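Local coordinates for cellulosomal scaffoldin adaptor protein B (Acetivibrio cellulolyticus, PDB 3FNK) that serves, through this type II cohesin module of a cellulosomal scaffoldin, as a dockerin-binding building block in the assembly of the cellulosome, at residues I12-D17 and A29-N34; T134-D139 and V166-E171. One frame throughout, in Å; residues are numbered along the deposited sequence. Where two conformers were deposited one is given.

Interaction 1 (I12-D17 and A29-N34); sequences ITMGYD and ATVKIN
Thr-13 and Lys-32 face each other as a hydrogen-bonded pair of two strands running antiparallel, their short axes 153° apart, and Gly-15 with Thr-30 repeats the pattern two residues on. Each pair exchanges two backbone bonds; that from Thr-13 N to Lys-32 O is 2.8 Å long and nearly straight. Residues of the intervening non-hydrogen-bonded pairs add CA-H...O contacts to carbonyls of the neighbouring pairs, such as Met-14 CA to Thr-30 O at 3.1 Å. On the inward face, which meets strand 39-47, Ile-12 lies across Ile-33, Ile-12 CG1 3.7 Å from Ile-33 CG2, while Ile-12 CD1 reaches Val-31 CG1. Met-14 sends CG anti to its backbone N (chi1 -165°), which sets SD 3.6 Å from Ala-29 CB; the same methyl lies at the edge of the Tyr-16 ring, in its plane. On the more polar face Lys-32 runs extended beside Thr-13, Lys-32 CE 3.7 Å from Thr-13 CG2, and passes over Gly-15. Thr-13 OG1 turns instead to Ile-167 O. A water donates to Gly-15 O and accepts from Thr-30 OG1, bridging the two strands beside that pair. Antiparallel pairing with an apolar face turned to the opposing sheet is characteristic of a beta hairpin packed into a beta sandwich, here the cohesin fold.

Interaction 2 (T134-D139 and V166-E171); sequences TVVFED and VIQPGE
Gln-168 grips the backbone of Phe-137 with both ends of its amide: OE1 accepts from Phe-137 N at 2.9 Å, and NE2 donates to Phe-137 O at 3.0 Å. Both bonds lie in the plane of the accepting carbonyl and use a lone pair, so the amide is fixed against flipping. In this cohesin beta sandwich the amide meets Phe-137 N and O much as a neighbouring strand would; strands 136-137 and 165-167 themselves belong to different sheets. A bend at chi2 (-76°) brings the amide round to strand 136-137. Gln-168 OE1 also lies 3.4 Å from Val-136 CA, and it approaches the Phe-137 ring obliquely, the ring and amide planes being 32° apart. Val-166 CG1 comes within 3.8 Å of Phe-137 CD1, again at a slant, while Ile-167 O sits near the ring plane at its edge. The ring also touches Met-14 and Val-44, one from each sheet, which places it between them. Farther along, Gly-170 takes a positive phi (95°) as the chain turns outward to Glu-171, whose carboxylate bonds to Ser-174 and whose CG meets Thr-134 CG2 at 3.5 Å. Between these ends the Pro-169 ring presses on the backbone, Pro-169 CG lying 3.1 Å from Val-135 O.

Overall arrangement
Both contacts reach the same sheet, since strand 165-167 of interaction 2 lies beside strand 11-16 of interaction 1, yet they hold the cohesin sandwich in different ways. Interaction 1 is the more buried and lies within one sheet, where regular backbone bonding does the work and side chains line the two faces. Interaction 2 is partly buried and spans the edge between sheets, so a side-chain amide replaces the strand ladder and its far end opens to solvent. The two are coupled directly: Ile-167 N probably bonds to Ile-12 O, extending the hairpin's sheet in parallel. Beyond that ladder, Pro-169 and Gly-170 pack against Met-14 O and the Tyr-16 ring, continuing the seam.

Interaction 1 (I12-D17 and A29-N34)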
loop_
_atom_site.group_PDB
_atom_site.type_symbol
_atom_site.label_atom_id
_atom_site.label_comp_id
_atom_site.label_asym_id
_atom_site.label_seq_id
_atom_site.Cartn_x
_atom_site.Cartn_y
_atom_site.Cartn_z
ATOM N N ILE A 12 -3.519 0.548 -9.079
ATOM C CA ILE A 12 -2.835 0.673 -7.818
ATOM C C ILE A 12 -1.539 -0.090 -7.919
ATOM O O ILE A 12 -1.490 -1.208 -8.451
ATOM C CB ILE A 12 -3.713 0.183 -6.600
ATOM C CG1 ILE A 12 -2.952 0.386 -5.277
ATOM C CG2 ILE A 12 -4.206 -1.243 -6.803
ATOM C CD1 ILE A 12 -3.831 0.153 -3.979
ATOM N N THR A 13 -0.472 0.496 -7.402
ATOM C CA THR A 13 0.764 -0.233 -7.434
ATOM C C THR A 13 1.620 0.011 -6.187
ATOM O O THR A 13 1.255 0.814 -5.312
ATOM C CB THR A 13 1.546 0.095 -8.757
ATOM O OG1 THR A 13 2.472 -0.968 -9.034
ATOM C CG2 THR A 13 2.264 1.391 -8.637
ATOM N N MET A 14 2.740 -0.712 -6.113
ATOM C CA MET A 14 3.847 -0.397 -5.183
ATOM C C MET A 14 5.121 -0.026 -5.959
ATOM O O MET A 14 5.532 -0.797 -6.831
ATOM C CB MET A 14 4.112 -1.617 -4.297
ATOM C CG MET A 14 4.953 -1.333 -3.068
ATOM S SD MET A 14 5.215 -2.862 -2.167
ATOM C CE MET A 14 3.517 -3.308 -1.758
ATOM N N GLY A 15 5.731 1.123 -5.652
ATOM C CA GLY A 15 7.077 1.468 -6.160
ATOM C C GLY A 15 8.162 1.442 -5.068
ATOM O O GLY A 15 7.866 1.737 -3.894
ATOM N N TYR A 16 9.390 1.061 -5.439
ATOM C CA TYR A 16 10.567 1.073 -4.536
ATOM C C TYR A 16 11.449 2.252 -4.780
ATOM O O TYR A 16 11.622 2.668 -5.919
ATOM C CB TYR A 16 11.427 -0.162 -4.714
ATOM C CG TYR A 16 10.690 -1.447 -4.526
ATOM C CD1 TYR A 16 9.868 -1.637 -3.421
ATOM C CD2 TYR A 16 10.823 -2.500 -5.449
ATOM C CE1 TYR A 16 9.175 -2.817 -3.246
ATOM C CE2 TYR A 16 10.132 -3.710 -5.269
ATOM C CZ TYR A 16 9.314 -3.849 -4.163
ATOM O OH TYR A 16 8.611 -5.020 -3.935
ATOM N N ASP A 17 12.041 2.800 -3.728
ATOM C CA ASP A 17 13.031 3.825 -3.963
ATOM C C ASP A 17 14.336 3.210 -4.489
ATOM O O ASP A 17 15.137 3.915 -5.067
ATOM C CB ASP A 17 13.217 4.776 -2.764
ATOM C CG ASP A 17 13.865 4.120 -1.552
ATOM O OD1 ASP A 17 14.027 2.886 -1.475
ATOM O OD2 ASP A 17 14.215 4.887 -0.639
ATOM N N ALA A 29 8.926 1.089 0.256
ATOM C CA ALA A 29 7.892 0.657 -0.668
ATOM C C ALA A 29 6.699 1.576 -0.481
ATOM O O ALA A 29 6.220 1.743 0.649
ATOM C CB ALA A 29 7.517 -0.776 -0.387
ATOM N N THR A 30 6.272 2.204 -1.576
ATOM C CA THR A 30 5.184 3.194 -1.587
ATOM C C THR A 30 3.980 2.633 -2.364
ATOM O O THR A 30 4.115 2.239 -3.533
ATOM C CB THR A 30 5.615 4.503 -2.228
ATOM O OG1 THR A 30 6.724 5.046 -1.505
ATOM C CG2 THR A 30 4.486 5.502 -2.235
ATOM N N VAL A 31 2.821 2.575 -1.695
ATOM C CA VAL A 31 1.567 2.138 -2.312
ATOM C C VAL A 31 1.012 3.429 -2.893
ATOM O O VAL A 31 0.991 4.447 -2.215
ATOM C CB VAL A 31 0.574 1.508 -1.273
ATOM C CG1 VAL A 31 -0.798 1.195 -1.915
ATOM C CG2 VAL A 31 1.157 0.250 -0.649
ATOM N N LYS A 32 0.571 3.389 -4.152
ATOM C CA LYS A 32 0.140 4.583 -4.853
ATOM C C LYS A 32 -0.871 4.233 -5.957
ATOM O O LYS A 32 -0.906 3.099 -6.459
ATOM C CB LYS A 32 1.362 5.283 -5.454
ATOM C CG LYS A 32 2.164 4.378 -6.421
ATOM C CD LYS A 32 3.490 5.083 -6.746
ATOM C CE LYS A 32 4.395 4.255 -7.626
ATOM N NZ LYS A 32 5.579 5.146 -7.952
ATOM N N ILE A 33 -1.684 5.204 -6.337
ATOM C CA ILE A 33 -2.773 4.928 -7.241
ATOM C C ILE A 33 -2.774 5.936 -8.367
ATOM O O ILE A 33 -2.194 7.014 -8.265
ATOM C CB ILE A 33 -4.158 4.967 -6.566
ATOM C CG1 ILE A 33 -4.354 6.268 -5.752
ATOM C CG2 ILE A 33 -4.358 3.760 -5.698
ATOM C CD1 ILE A 33 -5.892 6.621 -5.447
ATOM N N ASN A 34 -3.463 5.548 -9.438
ATOM C CA ASN A 34 -3.581 6.362 -10.615
ATOM C C ASN A 34 -4.997 6.283 -11.096
ATOM O O ASN A 34 -5.524 5.185 -11.372
ATOM C CB ASN A 34 -2.591 5.905 -11.718
ATOM C CG ASN A 34 -2.565 6.868 -12.908
ATOM O OD1 ASN A 34 -2.328 8.058 -12.735
ATOM N ND2 ASN A 34 -2.899 6.366 -14.101
HETATM O O HOH W 1 9.114 4.005 -2.302
#

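Interaction 2 (T134-D139 and V166-E171)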
loop_
_atom_site.group_PDB
_atom_site.type_symbol
_atom_site.label_atom_id
_atom_site.label_comp_id
_atom_site.label_asym_id
_atom_site.label_seq_id
_atom_site.Cartn_x
_atom_site.Cartn_y
_atom_site.Cartn_z
ATOM N N THR A 134 10.639 -11.156 -3.816
ATOM C CA THR A 134 9.492 -10.365 -4.291
ATOM C C THR A 134 8.420 -10.104 -3.215
ATOM O O THR A 134 8.111 -10.955 -2.369
ATOM C CB THR A 134 8.841 -11.021 -5.498
ATOM O OG1 THR A 134 8.534 -12.379 -5.165
ATOM C CG2 THR A 134 9.802 -11.026 -6.684
ATOM N N VAL A 135 7.863 -8.904 -3.278
ATOM C CA VAL A 135 6.721 -8.499 -2.470
ATOM C C VAL A 135 5.506 -8.444 -3.401
ATOM O O VAL A 135 5.613 -7.915 -4.506
ATOM C CB VAL A 135 7.017 -7.124 -1.853
ATOM C CG1 VAL A 135 5.796 -6.543 -1.143
ATOM C CG2 VAL A 135 8.201 -7.252 -0.890
ATOM N N VAL A 136 4.371 -9.004 -2.968
ATOM C CA VAL A 136 3.150 -8.965 -3.765
ATOM C C VAL A 136 1.910 -8.448 -2.986
ATOM O O VAL A 136 1.851 -8.565 -1.740
ATOM C CB VAL A 136 2.836 -10.330 -4.435
ATOM C CG1 VAL A 136 3.978 -10.737 -5.441
ATOM C CG2 VAL A 136 2.595 -11.430 -3.406
ATOM N N PHE A 137 0.968 -7.851 -3.731
ATOM C CA PHE A 137 -0.408 -7.694 -3.271
ATOM C C PHE A 137 -1.017 -9.051 -3.471
ATOM O O PHE A 137 -0.884 -9.647 -4.539
ATOM C CB PHE A 137 -1.209 -6.651 -4.075
ATOM C CG PHE A 137 -0.673 -5.240 -3.953
ATOM C CD1 PHE A 137 0.070 -4.689 -4.980
ATOM C CD2 PHE A 137 -0.859 -4.493 -2.768
ATOM C CE1 PHE A 137 0.596 -3.374 -4.873
ATOM C CE2 PHE A 137 -0.346 -3.200 -2.629
ATOM C CZ PHE A 137 0.389 -2.634 -3.705
ATOM N N GLU A 138 -1.712 -9.544 -2.466
ATOM C CA GLU A 138 -2.189 -10.888 -2.549
ATOM C C GLU A 138 -3.461 -11.050 -1.752
ATOM O O GLU A 138 -3.563 -10.566 -0.637
ATOM C CB GLU A 138 -1.084 -11.786 -1.991
ATOM C CG GLU A 138 -1.491 -13.172 -1.727
ATOM C CD GLU A 138 -0.337 -13.984 -1.230
ATOM O OE1 GLU A 138 0.646 -14.142 -1.995
ATOM O OE2 GLU A 138 -0.406 -14.441 -0.060
ATOM N N ASP A 139 -4.432 -11.734 -2.332
ATOM C CA ASP A 139 -5.665 -11.933 -1.598
ATOM C C ASP A 139 -5.471 -12.687 -0.303
ATOM O O ASP A 139 -4.472 -13.411 -0.091
ATOM C CB ASP A 139 -6.796 -12.519 -2.442
ATOM C CG ASP A 139 -7.945 -11.551 -2.583
ATOM O OD1 ASP A 139 -7.812 -10.442 -2.039
ATOM O OD2 ASP A 139 -8.962 -11.887 -3.212
ATOM N N VAL A 166 -4.043 -4.042 -10.750
ATOM C CA VAL A 166 -3.110 -4.140 -9.610
ATOM C C VAL A 166 -1.744 -4.479 -10.207
ATOM O O VAL A 166 -1.589 -5.567 -10.728
ATOM C CB VAL A 166 -3.581 -5.258 -8.633
ATOM C CG1 VAL A 166 -2.549 -5.536 -7.568
ATOM C CG2 VAL A 166 -4.981 -4.891 -8.001
ATOM N N ILE A 167 -0.784 -3.555 -10.177
ATOM C CA ILE A 167 0.492 -3.769 -10.846
ATOM C C ILE A 167 1.488 -4.183 -9.768
ATOM O O ILE A 167 1.800 -3.395 -8.899
ATOM C CB ILE A 167 0.979 -2.507 -11.595
ATOM C CG1 ILE A 167 -0.059 -2.088 -12.654
ATOM C CG2 ILE A 167 2.376 -2.736 -12.238
ATOM C CD1 ILE A 167 0.144 -0.680 -13.310
ATOM N N GLN A 168 1.908 -5.442 -9.795
ATOM C CA GLN A 168 2.854 -5.991 -8.800
ATOM C C GLN A 168 4.217 -5.317 -8.933
ATOM O O GLN A 168 4.620 -4.970 -10.036
ATOM C CB GLN A 168 2.944 -7.509 -8.932
ATOM C CG GLN A 168 1.596 -8.225 -8.879
ATOM C CD GLN A 168 1.027 -8.315 -7.481
ATOM O OE1 GLN A 168 1.559 -7.733 -6.543
ATOM N NE2 GLN A 168 -0.070 -9.041 -7.338
ATOM N N PRO A 169 4.917 -5.079 -7.813
ATOM C CA PRO A 169 6.077 -4.171 -7.847
ATOM C C PRO A 169 7.360 -4.660 -8.514
ATOM O O PRO A 169 8.203 -3.827 -8.873
ATOM C CB PRO A 169 6.367 -3.917 -6.364
ATOM C CG PRO A 169 5.780 -5.080 -5.668
ATOM C CD PRO A 169 4.563 -5.459 -6.435
ATOM N N GLY A 170 7.550 -5.963 -8.661
ATOM C CA GLY A 170 8.824 -6.429 -9.267
ATOM C C GLY A 170 9.904 -6.791 -8.251
ATOM O O GLY A 170 9.815 -6.415 -7.073
ATOM N N GLU A 171 10.931 -7.499 -8.712
ATOM C CA GLU A 171 11.855 -8.204 -7.815
ATOM C C GLU A 171 12.817 -7.295 -7.056
ATOM O O GLU A 171 13.147 -6.200 -7.510
ATOM C CB GLU A 171 12.604 -9.305 -8.572
ATOM C CG GLU A 171 13.127 -10.439 -7.679
ATOM C CD GLU A 171 13.482 -11.692 -8.461
ATOM O OE1 GLU A 171 12.897 -12.767 -8.175
ATOM O OE2 GLU A 171 14.339 -11.600 -9.366
#